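Local coordinates for protein probable aminotransferase (Pseudomonas aeruginosa, PDB 5YKR) that is probably a class-III aminotransferase of the pyridoxal-phosphate-dependent fold, a two-chain assembly that holds its cofactor covalently, at residues 290-295 and 336-341; 122-127 and 341-346; 86-91 and 262-267; 148-153 and 279-284. All coordinates share one frame; numbering follows the deposited sequence. Where two conformers were deposited one is given.

How the interactions relate
Interactions 1 and 2 lie about 11 Å apart (centre to centre) and share helix 333-346, whose Ala341 belongs to both; interaction 3 is about 14 Å from interaction 2 and meets it where Val346 packs on Phe89. Interaction 4 stands farther off, its centre 21 to 23 Å from the others, yet Leu284 of its strand touches both Ala295 of interaction 1 and Ile264 of interaction 3. Along the chain, interaction 2 spans interactions 1 and 4, while interaction 3 crosses 2 and 4 and closes before 1 opens. Residues distant in sequence thus gather around the connection between neighbouring strands 281-284 and 295-299, which carries Lys286, the cofactor-bearing lysine. All four contacts also reach the second subunit.

Interaction 1 (290-295 and 336-341); sequences GGIPSA and LAAMRA
Ile292 and Ala338 make the apolar side-chain contact between loop 290-295 and helix 333-346. The methyl CD1 of Ile292 ends 3.9 Å from CB of Ala338; its CG1 branch stands beside the backbone N (chi1 -59°) and then runs on extended, which carries CD1 to the helix. Alanine suits the helical side, its short side chain allowing loop and helix to come close, and Ile100 of helix 94-104 packs on both residues. Met339 adds a straight, flexible chain that slants from the helix until CE lies 3.8 Å from CB of Ser294 and 4.2 Å from O of Ala295.

In the fold, this loop follows Lys286 with its cofactor and leads into strand 295-299 of the large sheet, so the helix packs on the link between two neighbouring strands.

Nothing polar pairs across the two segments. In one of its conformers the Ser294 hydroxyl OG lies 3.0 Å from O of Ile292 and 2.8 Å from O of Pro293. Gln335, earlier on the same helix, donates from NE2 to O of Pro293. Gly291 has a positive phi (93°), at which a side chain would be jammed against O of Gly290; its own carbonyl accepts from Asn332 ND2 of the second subunit.

Interaction 2 (122-127 and 341-346); sequences AELARR and ATFAEV
The guanidinium of Arg127 carries CD1 of Phe343 over one face, 3.7 Å above its plane and offset toward the rim, while Glu123 CD lies in plane at its edge. Guanidinium and phenyl planes are tilted by 35°, so this is a slanted approach and not a flat stack. Glu123 CD also lies in plane at the edge of the Arg126 guanidinium. These three charged residues form a salt-bridge network on helix 115-128, which packs against helix 333-346; the axes of 122-127 and 341-346 cross at 56° and come within 11.1 Å.

Phenylalanine fits here because it offers a broad apolar surface to mixed neighbours. Its CB rests 3.7 Å from CG of Glu123, and at the far end of the ring CE2 meets CD2 of Leu124 at 3.7 Å; Leu124 also packs on Trp41 of the second subunit. Glutamate suits the buried helix position because two arginines can probably balance its charge. Its CG is anti to the backbone N (chi1 168°) and the chain then bends, bringing the carboxylate to where both arginines reach it. Arg126 grips it side-on, one nitrogen to each oxygen, whereas Arg127 gives both NE and NH2 to OE2. Three N-H groups thus hold that oxygen, which would probably keep the acid ionised. Arg127 NH1 bonds to O of Pro268 and O of Met347, and its NH2 lies 2.9 Å from O of Phe343.

Interaction 3 (86-91 and 262-267); sequences GAMFGH and HTISCG
Met88 reaches across to Ile264 and Ser265 with the last two atoms of its side chain. Its SD lies 3.8 Å from CG2 of Ile264, and its CE comes up to the backbone of the other loop, 3.5 Å from CA of Ser265. The chain is fully extended, with CG anti to the backbone N (chi1 171°); a long, unbranched, flexible methionine suits this reach between the loops. Branched Ile264 offers a methyl to the sulfur.

Behind these atoms, CG of Met88 lies 3.9 Å above one face of the Phe89 ring, offset toward its rim. Met88 itself sits in a type I turn closed by Gly90 N to Ala87 O at 2.8 Å. Across the contact, a short 3-10 turn is held by Ser265 N to His262 O at 3.0 Å. The Ser265 hydroxyl is bonded to O of Ile382, and O of Ile264 to Tyr352 OH.

Met88 also packs on Cys287, next to the cofactor-bearing Lys286, and the 262-267 loop follows strand 255-259, which runs parallel to its neighbours 281-284 and 220-225 in the large sheet. This is consistent with the fold type I aminotransferases, where loops at the C-terminal ends of the parallel strands contribute to the cofactor site.

Interaction 4 (148-153 and 279-284); sequences RLCRML and PDFFVL
A helix packed on a face of the large mixed sheet is the setting in which Cys150, on helix 139-154, meets Phe281, the first residue of strand 281-284. The sulfur makes a Cys sulfur-aromatic contact: SG is 4.2 Å from the ring centroid of Phe281 and 40° off the ring normal, an oblique position. Its nearest ring atom is CE1, at 3.5 Å. Cysteine suits the place as a compact side chain whose polarisable sulfur can lie against an aromatic ring. SG stands beside the backbone N (chi1 -70°), a position that brings it to CE1 and CZ of the ring.

One turn on, Leu153 comes to the same ring at its edge, near the plane, CD2 lying 4.5 Å from CZ of Phe281. Leucine fits there because its branched apolar end can be shared between the ring edge and helix 301-310, where it touches Ile307. The large flat Phe281 side chain projects from the sheet toward the helix, also packing on Trp297 and Cys299 of strand 295-299 and on Ala255 and Ile257 of strand 255-259. Helices packed through apolar side chains onto a central sheet are characteristic of the alpha/beta large domain of fold type I aminotransferases.

Interaction 1 (290-295 and 336-341)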
loop_
_atom_site.group_PDB
_atom_site.type_symbol
_atom_site.label_atom_id
_atom_site.label_comp_id
_atom_site.label_asym_id
_atom_site.label_seq_id
_atom_site.Cartn_x
_atom_site.Cartn_y
_atom_site.Cartn_z
ATOM N N GLY A 290 -4.216 -10.169 -9.418
ATOM C CA GLY A 290 -4.954 -11.276 -8.855
ATOM C C GLY A 290 -5.384 -11.132 -7.429
ATOM O O GLY A 290 -5.568 -12.157 -6.767
ATOM N N GLY A 291 -5.536 -9.885 -6.965
ATOM C CA GLY A 291 -5.887 -9.661 -5.583
ATOM C C GLY A 291 -4.717 -9.450 -4.645
ATOM O O GLY A 291 -4.917 -9.180 -3.455
ATOM N N ILE A 292 -3.478 -9.527 -5.150
ATOM C CA ILE A 292 -2.330 -9.042 -4.402
ATOM C C ILE A 292 -2.343 -7.506 -4.537
ATOM O O ILE A 292 -2.429 -6.961 -5.654
ATOM C CB ILE A 292 -1.025 -9.565 -5.008
ATOM C CG1 ILE A 292 -1.022 -11.102 -5.010
ATOM C CG2 ILE A 292 0.187 -9.054 -4.218
ATOM C CD1 ILE A 292 0.091 -11.602 -5.826
ATOM N N PRO A 293 -2.262 -6.786 -3.412
ATOM C CA PRO A 293 -2.201 -5.312 -3.486
ATOM C C PRO A 293 -1.078 -4.855 -4.394
ATOM O O PRO A 293 0.086 -5.209 -4.189
ATOM C CB PRO A 293 -1.962 -4.907 -2.021
ATOM C CG PRO A 293 -2.635 -6.014 -1.231
ATOM C CD PRO A 293 -2.340 -7.272 -2.012
ATOM N N SER A 294 -1.417 -4.054 -5.399
ATOM C CA SER A 294 -0.457 -3.659 -6.432
ATOM C C SER A 294 -0.988 -2.509 -7.251
ATOM O O SER A 294 -2.213 -2.276 -7.312
ATOM C CB SER A 294 -0.164 -4.807 -7.401
ATOM O OG SER A 294 0.182 -6.044 -6.820
ATOM N N ALA A 295 -0.056 -1.782 -7.865
ATOM C CA ALA A 295 -0.383 -0.878 -8.960
ATOM C C ALA A 295 0.881 -0.685 -9.784
ATOM O O ALA A 295 2.003 -0.949 -9.305
ATOM C CB ALA A 295 -0.896 0.478 -8.441
ATOM N N LEU A 336 4.904 -9.404 -9.482
ATOM C CA LEU A 336 5.300 -9.447 -10.877
ATOM C C LEU A 336 4.819 -10.743 -11.576
ATOM O O LEU A 336 4.431 -10.724 -12.752
ATOM C CB LEU A 336 6.818 -9.270 -11.015
ATOM C CG LEU A 336 7.294 -7.814 -11.174
ATOM C CD1 LEU A 336 6.846 -7.232 -12.512
ATOM C CD2 LEU A 336 6.843 -6.887 -10.062
ATOM N N ALA A 337 4.854 -11.867 -10.855
ATOM C CA ALA A 337 4.338 -13.116 -11.418
ATOM C C ALA A 337 2.835 -12.995 -11.748
ATOM O O ALA A 337 2.368 -13.439 -12.797
ATOM C CB ALA A 337 4.575 -14.254 -10.472
ATOM N N ALA A 338 2.079 -12.414 -10.805
ATOM C CA ALA A 338 0.645 -12.239 -11.005
ATOM C C ALA A 338 0.343 -11.278 -12.135
ATOM O O ALA A 338 -0.608 -11.494 -12.902
ATOM C CB ALA A 338 -0.026 -11.805 -9.708
ATOM N N MET A 339 1.087 -10.189 -12.220
ATOM C CA MET A 339 0.922 -9.227 -13.321
ATOM C C MET A 339 1.214 -9.877 -14.676
ATOM O O MET A 339 0.523 -9.616 -15.673
ATOM C CB MET A 339 1.855 -8.000 -13.172
ATOM C CG MET A 339 1.467 -7.124 -12.041
ATOM S SD MET A 339 2.651 -5.715 -12.038
ATOM C CE MET A 339 1.981 -4.983 -10.537
ATOM N N ARG A 340 2.277 -10.677 -14.732
ATOM C CA ARG A 340 2.632 -11.304 -15.986
ATOM C C ARG A 340 1.481 -12.182 -16.454
ATOM O O ARG A 340 1.059 -12.106 -17.618
ATOM C CB ARG A 340 3.923 -12.081 -15.871
ATOM C CG ARG A 340 4.275 -12.868 -17.118
ATOM C CD ARG A 340 5.646 -13.417 -17.016
ATOM N NE ARG A 340 6.057 -14.067 -18.257
ATOM C CZ ARG A 340 7.294 -14.482 -18.495
ATOM N NH1 ARG A 340 8.243 -14.380 -17.545
ATOM N NH2 ARG A 340 7.568 -14.945 -19.696
ATOM N N ALA A 341 0.950 -13.018 -15.544
ATOM C CA ALA A 341 -0.175 -13.843 -15.922
ATOM C C ALA A 341 -1.372 -13.026 -16.345
ATOM O O ALA A 341 -2.086 -13.366 -17.294
ATOM C CB ALA A 341 -0.542 -14.767 -14.780
#

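Interaction 2 (122-127 and 341-346)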
loop_
_atom_site.group_PDB
_atom_site.type_symbol
_atom_site.label_atom_id
_atom_site.label_comp_id
_atom_site.label_asym_id
_atom_site.label_seq_id
_atom_site.Cartn_x
_atom_site.Cartn_y
_atom_site.Cartn_z
ATOM N N ALA A 122 8.482 -4.708 -20.517
ATOM C CA ALA A 122 8.276 -4.602 -21.963
ATOM C C ALA A 122 6.797 -4.620 -22.340
ATOM O O ALA A 122 6.346 -3.846 -23.203
ATOM C CB ALA A 122 9.035 -5.711 -22.690
ATOM N N GLU A 123 6.023 -5.451 -21.611
ATOM C CA GLU A 123 4.592 -5.515 -21.840
ATOM C C GLU A 123 3.887 -4.198 -21.536
ATOM O O GLU A 123 2.997 -3.781 -22.292
ATOM C CB GLU A 123 3.986 -6.659 -21.043
ATOM C CG GLU A 123 2.452 -6.665 -20.965
ATOM C CD GLU A 123 1.751 -6.949 -22.272
ATOM O OE1 GLU A 123 2.376 -7.409 -23.274
ATOM O OE2 GLU A 123 0.502 -6.803 -22.294
ATOM N N LEU A 124 4.247 -3.593 -20.398
ATOM C CA LEU A 124 3.613 -2.338 -20.025
ATOM C C LEU A 124 3.870 -1.261 -21.085
ATOM O O LEU A 124 2.964 -0.496 -21.454
ATOM C CB LEU A 124 4.093 -1.858 -18.672
ATOM C CG LEU A 124 3.629 -2.684 -17.456
ATOM C CD1 LEU A 124 4.471 -2.372 -16.236
ATOM C CD2 LEU A 124 2.168 -2.438 -17.197
ATOM N N ALA A 125 5.103 -1.192 -21.561
ATOM C CA ALA A 125 5.441 -0.208 -22.594
ATOM C C ALA A 125 4.677 -0.457 -23.890
ATOM O O ALA A 125 4.206 0.499 -24.520
ATOM C CB ALA A 125 6.935 -0.186 -22.813
ATOM N N ARG A 126 4.547 -1.716 -24.268
ATOM C CA ARG A 126 3.790 -2.087 -25.477
ATOM C C ARG A 126 2.306 -1.752 -25.330
ATOM O O ARG A 126 1.679 -1.140 -26.206
ATOM C CB ARG A 126 3.903 -3.606 -25.734
ATOM C CG ARG A 126 3.124 -4.079 -26.959
ATOM C CD ARG A 126 2.751 -5.561 -26.801
ATOM N NE ARG A 126 1.741 -5.835 -25.774
ATOM C CZ ARG A 126 0.459 -5.588 -25.896
ATOM N NH1 ARG A 126 -0.034 -4.963 -26.979
ATOM N NH2 ARG A 126 -0.349 -5.908 -24.917
ATOM N N ARG A 127 1.745 -2.146 -24.196
ATOM C CA ARG A 127 0.309 -2.049 -23.989
ATOM C C ARG A 127 -0.159 -0.634 -23.815
ATOM O O ARG A 127 -1.179 -0.231 -24.380
ATOM C CB ARG A 127 -0.073 -2.896 -22.727
ATOM C CG ARG A 127 -1.536 -2.869 -22.372
ATOM C CD ARG A 127 -1.801 -3.816 -21.229
ATOM N NE ARG A 127 -1.727 -5.235 -21.577
ATOM C CZ ARG A 127 -2.760 -6.028 -21.822
ATOM N NH1 ARG A 127 -3.990 -5.591 -21.781
ATOM N NH2 ARG A 127 -2.550 -7.309 -22.054
ATOM N N ALA A 341 0.950 -13.018 -15.544
ATOM C CA ALA A 341 -0.175 -13.843 -15.922
ATOM C C ALA A 341 -1.372 -13.026 -16.345
ATOM O O ALA A 341 -2.086 -13.366 -17.294
ATOM C CB ALA A 341 -0.542 -14.767 -14.780
ATOM N N THR A 342 -1.645 -11.933 -15.629
ATOM C CA THR A 342 -2.768 -11.109 -15.971
ATOM C C THR A 342 -2.658 -10.503 -17.350
ATOM O O THR A 342 -3.624 -10.555 -18.157
ATOM C CB THR A 342 -2.937 -10.008 -14.883
ATOM O OG1 THR A 342 -3.210 -10.631 -13.627
ATOM C CG2 THR A 342 -4.063 -9.050 -15.253
ATOM N N PHE A 343 -1.518 -9.875 -17.646
ATOM C CA PHE A 343 -1.360 -9.247 -18.929
ATOM C C PHE A 343 -1.251 -10.247 -20.087
ATOM O O PHE A 343 -1.768 -10.000 -21.184
ATOM C CB PHE A 343 -0.172 -8.305 -18.939
ATOM C CG PHE A 343 -0.307 -7.132 -17.984
ATOM C CD1 PHE A 343 -1.432 -6.319 -18.018
ATOM C CD2 PHE A 343 0.703 -6.803 -17.108
ATOM C CE1 PHE A 343 -1.571 -5.225 -17.158
ATOM C CE2 PHE A 343 0.602 -5.693 -16.266
ATOM C CZ PHE A 343 -0.545 -4.940 -16.276
ATOM N N ALA A 344 -0.615 -11.379 -19.834
ATOM C CA ALA A 344 -0.398 -12.366 -20.945
ATOM C C ALA A 344 -1.653 -13.180 -21.238
ATOM O O ALA A 344 -1.927 -13.503 -22.389
ATOM C CB ALA A 344 0.740 -13.284 -20.600
ATOM N N GLU A 345 -2.390 -13.539 -20.186
ATOM C CA GLU A 345 -3.443 -14.541 -20.297
ATOM C C GLU A 345 -4.850 -14.059 -20.051
ATOM O O GLU A 345 -5.791 -14.725 -20.506
ATOM C CB GLU A 345 -3.154 -15.731 -19.372
ATOM C CG GLU A 345 -1.772 -16.319 -19.519
ATOM C CD GLU A 345 -1.501 -16.964 -20.859
ATOM O OE1 GLU A 345 -2.466 -17.411 -21.534
ATOM O OE2 GLU A 345 -0.327 -17.008 -21.223
ATOM N N VAL A 346 -5.025 -12.917 -19.379
ATOM C CA VAL A 346 -6.354 -12.509 -18.926
ATOM C C VAL A 346 -6.890 -11.270 -19.650
ATOM O O VAL A 346 -8.000 -11.261 -20.114
ATOM C CB VAL A 346 -6.354 -12.303 -17.394
ATOM C CG1 VAL A 346 -7.698 -11.828 -16.891
ATOM C CG2 VAL A 346 -5.971 -13.596 -16.694
#

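Interaction 3 (86-91 and 262-267)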
loop_
_atom_site.group_PDB
_atom_site.type_symbol
_atom_site.label_atom_id
_atom_site.label_comp_id
_atom_site.label_asym_id
_atom_site.label_seq_id
_atom_site.Cartn_x
_atom_site.Cartn_y
_atom_site.Cartn_z
ATOM N N GLY A 86 -11.370 -4.857 -7.602
ATOM C CA GLY A 86 -10.104 -5.557 -7.333
ATOM C C GLY A 86 -10.018 -6.933 -8.019
ATOM O O GLY A 86 -8.950 -7.461 -8.288
ATOM N N ALA A 87 -11.169 -7.514 -8.265
ATOM C CA ALA A 87 -11.311 -8.782 -8.987
ATOM C C ALA A 87 -12.016 -8.610 -10.344
ATOM O O ALA A 87 -12.817 -9.443 -10.760
ATOM C CB ALA A 87 -12.042 -9.829 -8.119
ATOM N N MET A 88 -11.734 -7.508 -11.019
ATOM C CA MET A 88 -12.388 -7.148 -12.267
ATOM C C MET A 88 -12.462 -8.258 -13.310
ATOM O O MET A 88 -13.457 -8.327 -14.070
ATOM C CB MET A 88 -11.651 -5.936 -12.885
ATOM C CG MET A 88 -12.089 -5.607 -14.288
ATOM S SD MET A 88 -11.338 -4.083 -14.821
ATOM C CE MET A 88 -11.946 -4.100 -16.470
ATOM N N PHE A 89 -11.427 -9.084 -13.390
ATOM C CA PHE A 89 -11.442 -10.187 -14.362
ATOM C C PHE A 89 -11.940 -11.512 -13.847
ATOM O O PHE A 89 -11.790 -12.535 -14.517
ATOM C CB PHE A 89 -10.078 -10.291 -15.066
ATOM C CG PHE A 89 -9.723 -9.037 -15.781
ATOM C CD1 PHE A 89 -10.205 -8.831 -17.072
ATOM C CD2 PHE A 89 -8.941 -8.067 -15.172
ATOM C CE1 PHE A 89 -9.989 -7.661 -17.709
ATOM C CE2 PHE A 89 -8.742 -6.842 -15.816
ATOM C CZ PHE A 89 -9.268 -6.686 -17.092
ATOM N N GLY A 90 -12.608 -11.460 -12.684
ATOM C CA GLY A 90 -13.163 -12.636 -12.027
ATOM C C GLY A 90 -12.337 -13.092 -10.843
ATOM O O GLY A 90 -11.144 -12.741 -10.678
ATOM N N HIS A 91 -12.963 -13.896 -10.010
ATOM C CA HIS A 91 -12.281 -14.535 -8.906
ATOM C C HIS A 91 -11.495 -15.737 -9.384
ATOM O O HIS A 91 -11.979 -16.502 -10.220
ATOM C CB HIS A 91 -13.287 -14.933 -7.843
ATOM C CG HIS A 91 -14.051 -13.780 -7.304
ATOM N ND1 HIS A 91 -13.457 -12.748 -6.621
ATOM C CD2 HIS A 91 -15.364 -13.465 -7.420
ATOM C CE1 HIS A 91 -14.391 -11.870 -6.280
ATOM N NE2 HIS A 91 -15.565 -12.264 -6.771
ATOM N N HIS A 262 -10.149 2.552 -12.633
ATOM C CA HIS A 262 -11.470 2.105 -13.091
ATOM C C HIS A 262 -11.644 2.101 -14.588
ATOM O O HIS A 262 -12.302 1.187 -15.120
ATOM C CB HIS A 262 -12.597 2.884 -12.453
ATOM C CG HIS A 262 -12.872 2.544 -11.033
ATOM N ND1 HIS A 262 -13.635 3.362 -10.218
ATOM C CD2 HIS A 262 -12.625 1.421 -10.315
ATOM C CE1 HIS A 262 -13.781 2.783 -9.036
ATOM N NE2 HIS A 262 -13.176 1.604 -9.058
ATOM N N THR A 263 -11.153 3.110 -15.292
ATOM C CA THR A 263 -11.400 3.246 -16.727
ATOM C C THR A 263 -10.656 2.207 -17.572
ATOM O O THR A 263 -10.913 2.137 -18.777
ATOM C CB THR A 263 -11.162 4.655 -17.215
ATOM O OG1 THR A 263 -9.804 5.011 -16.938
ATOM C CG2 THR A 263 -12.127 5.648 -16.527
ATOM N N ILE A 264 -9.834 1.366 -16.918
ATOM C CA ILE A 264 -9.329 0.155 -17.562
ATOM C C ILE A 264 -10.481 -0.755 -18.037
ATOM O O ILE A 264 -10.288 -1.635 -18.897
ATOM C CB ILE A 264 -8.343 -0.561 -16.617
ATOM C CG1 ILE A 264 -7.547 -1.675 -17.310
ATOM C CG2 ILE A 264 -9.073 -1.090 -15.390
ATOM C CD1 ILE A 264 -6.716 -1.211 -18.508
ATOM N N SER A 265 -11.709 -0.521 -17.556
ATOM C CA SER A 265 -12.881 -1.157 -18.139
ATOM C C SER A 265 -13.095 -0.875 -19.626
ATOM O O SER A 265 -13.829 -1.636 -20.284
ATOM C CB SER A 265 -14.135 -0.796 -17.340
ATOM O OG SER A 265 -14.465 0.568 -17.520
ATOM N N CYS A 266 -12.495 0.199 -20.155
ATOM C CA CYS A 266 -12.730 0.634 -21.535
ATOM C C CYS A 266 -12.051 -0.226 -22.576
ATOM O O CYS A 266 -12.403 -0.180 -23.766
ATOM C CB CYS A 266 -12.280 2.062 -21.669
ATOM S SG CYS A 266 -13.321 3.189 -20.723
ATOM N N GLY A 267 -11.031 -0.994 -22.174
ATOM C CA GLY A 267 -10.311 -1.825 -23.138
ATOM C C GLY A 267 -8.975 -2.243 -22.584
ATOM O O GLY A 267 -8.547 -1.740 -21.538
#

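Interaction 4 (148-153 and 279-284)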
loop_
_atom_site.group_PDB
_atom_site.type_symbol
_atom_site.label_atom_id
_atom_site.label_comp_id
_atom_site.label_asym_id
_atom_site.label_seq_id
_atom_site.Cartn_x
_atom_site.Cartn_y
_atom_site.Cartn_z
ATOM N N ARG A 148 4.688 13.511 -5.849
ATOM C CA ARG A 148 5.975 13.896 -5.271
ATOM C C ARG A 148 7.017 14.152 -6.356
ATOM O O ARG A 148 7.715 15.168 -6.318
ATOM C CB ARG A 148 6.453 12.785 -4.309
ATOM C CG ARG A 148 7.900 12.937 -3.856
ATOM C CD ARG A 148 8.340 11.843 -2.892
ATOM N NE ARG A 148 7.744 12.020 -1.577
ATOM C CZ ARG A 148 8.126 12.898 -0.660
ATOM N NH1 ARG A 148 9.197 13.585 -0.828
ATOM N NH2 ARG A 148 7.394 13.069 0.467
ATOM N N LEU A 149 7.129 13.226 -7.323
ATOM C CA LEU A 149 8.105 13.386 -8.350
ATOM C C LEU A 149 7.792 14.619 -9.221
ATOM O O LEU A 149 8.708 15.296 -9.689
ATOM C CB LEU A 149 8.164 12.106 -9.211
ATOM C CG LEU A 149 8.786 10.905 -8.497
ATOM C CD1 LEU A 149 8.588 9.626 -9.274
ATOM C CD2 LEU A 149 10.280 11.097 -8.207
ATOM N N CYS A 150 6.503 14.898 -9.466
ATOM C CA CYS A 150 6.127 16.107 -10.219
ATOM C C CYS A 150 6.510 17.375 -9.476
ATOM O O CYS A 150 6.950 18.342 -10.090
ATOM C CB CYS A 150 4.647 16.098 -10.586
ATOM S SG CYS A 150 4.185 14.887 -11.826
ATOM N N ARG A 151 6.308 17.388 -8.156
ATOM C CA ARG A 151 6.782 18.531 -7.349
ATOM C C ARG A 151 8.314 18.683 -7.439
ATOM O O ARG A 151 8.837 19.808 -7.575
ATOM C CB ARG A 151 6.320 18.427 -5.901
ATOM C CG ARG A 151 4.834 18.604 -5.721
ATOM C CD ARG A 151 4.487 18.763 -4.233
ATOM N NE ARG A 151 3.086 19.076 -4.044
ATOM C CZ ARG A 151 2.110 18.239 -3.807
ATOM N NH1 ARG A 151 2.332 16.973 -3.646
ATOM N NH2 ARG A 151 0.841 18.734 -3.726
ATOM N N MET A 152 9.025 17.553 -7.384
ATOM C CA MET A 152 10.485 17.578 -7.476
ATOM C C MET A 152 10.967 18.101 -8.823
ATOM O O MET A 152 11.839 18.992 -8.841
ATOM C CB MET A 152 11.088 16.194 -7.249
ATOM C CG MET A 152 10.975 15.700 -5.802
ATOM S SD MET A 152 11.315 13.941 -5.648
ATOM C CE MET A 152 12.952 13.811 -6.319
ATOM N N LEU A 153 10.374 17.611 -9.919
ATOM C CA LEU A 153 10.871 17.985 -11.247
ATOM C C LEU A 153 10.482 19.383 -11.631
ATOM O O LEU A 153 11.215 20.056 -12.380
ATOM C CB LEU A 153 10.472 16.952 -12.267
ATOM C CG LEU A 153 9.025 16.928 -12.767
ATOM C CD1 LEU A 153 8.843 17.891 -13.942
ATOM C CD2 LEU A 153 8.607 15.544 -13.204
ATOM N N PRO A 279 -1.073 10.755 -22.274
ATOM C CA PRO A 279 -0.728 11.051 -20.855
ATOM C C PRO A 279 0.763 11.323 -20.698
ATOM O O PRO A 279 1.562 10.715 -21.387
ATOM C CB PRO A 279 -1.101 9.769 -20.107
ATOM C CG PRO A 279 -1.268 8.769 -21.157
ATOM C CD PRO A 279 -1.491 9.365 -22.485
ATOM N N ASP A 280 1.108 12.159 -19.757
ATOM C CA ASP A 280 2.508 12.213 -19.258
ATOM C C ASP A 280 2.833 11.089 -18.288
ATOM O O ASP A 280 3.938 10.597 -18.265
ATOM C CB ASP A 280 2.832 13.581 -18.660
ATOM C CG ASP A 280 2.646 14.685 -19.654
ATOM O OD1 ASP A 280 3.135 14.550 -20.824
ATOM O OD2 ASP A 280 2.004 15.717 -19.283
ATOM N N PHE A 281 1.859 10.792 -17.439
ATOM C CA PHE A 281 1.908 9.705 -16.475
ATOM C C PHE A 281 0.598 8.923 -16.573
ATOM O O PHE A 281 -0.454 9.506 -16.807
ATOM C CB PHE A 281 2.054 10.209 -15.032
ATOM C CG PHE A 281 3.337 10.912 -14.750
ATOM C CD1 PHE A 281 3.456 12.252 -15.006
ATOM C CD2 PHE A 281 4.404 10.247 -14.178
ATOM C CE1 PHE A 281 4.630 12.924 -14.733
ATOM C CE2 PHE A 281 5.607 10.926 -13.875
ATOM C CZ PHE A 281 5.700 12.267 -14.176
ATOM N N PHE A 282 0.696 7.619 -16.335
ATOM C CA PHE A 282 -0.446 6.697 -16.405
ATOM C C PHE A 282 -0.411 5.857 -15.139
ATOM O O PHE A 282 0.643 5.297 -14.802
ATOM C CB PHE A 282 -0.231 5.802 -17.643
ATOM C CG PHE A 282 -1.295 4.794 -17.893
ATOM C CD1 PHE A 282 -1.284 3.539 -17.243
ATOM C CD2 PHE A 282 -2.310 5.069 -18.818
ATOM C CE1 PHE A 282 -2.283 2.632 -17.501
ATOM C CE2 PHE A 282 -3.283 4.129 -19.067
ATOM C CZ PHE A 282 -3.272 2.918 -18.422
ATOM N N VAL A 283 -1.523 5.782 -14.428
ATOM C CA VAL A 283 -1.628 5.012 -13.192
ATOM C C VAL A 283 -2.716 3.942 -13.300
ATOM O O VAL A 283 -3.832 4.222 -13.799
ATOM C CB VAL A 283 -1.973 5.977 -12.015
ATOM C CG1 VAL A 283 -2.355 5.220 -10.729
ATOM C CG2 VAL A 283 -0.819 6.947 -11.797
ATOM N N LEU A 284 -2.407 2.745 -12.821
ATOM C CA LEU A 284 -3.367 1.638 -12.853
ATOM C C LEU A 284 -3.196 0.693 -11.685
ATOM O O LEU A 284 -2.150 0.045 -11.583
ATOM C CB LEU A 284 -3.214 0.868 -14.171
ATOM C CG LEU A 284 -3.985 -0.459 -14.297
ATOM C CD1 LEU A 284 -5.503 -0.274 -14.087
ATOM C CD2 LEU A 284 -3.698 -1.040 -15.680
#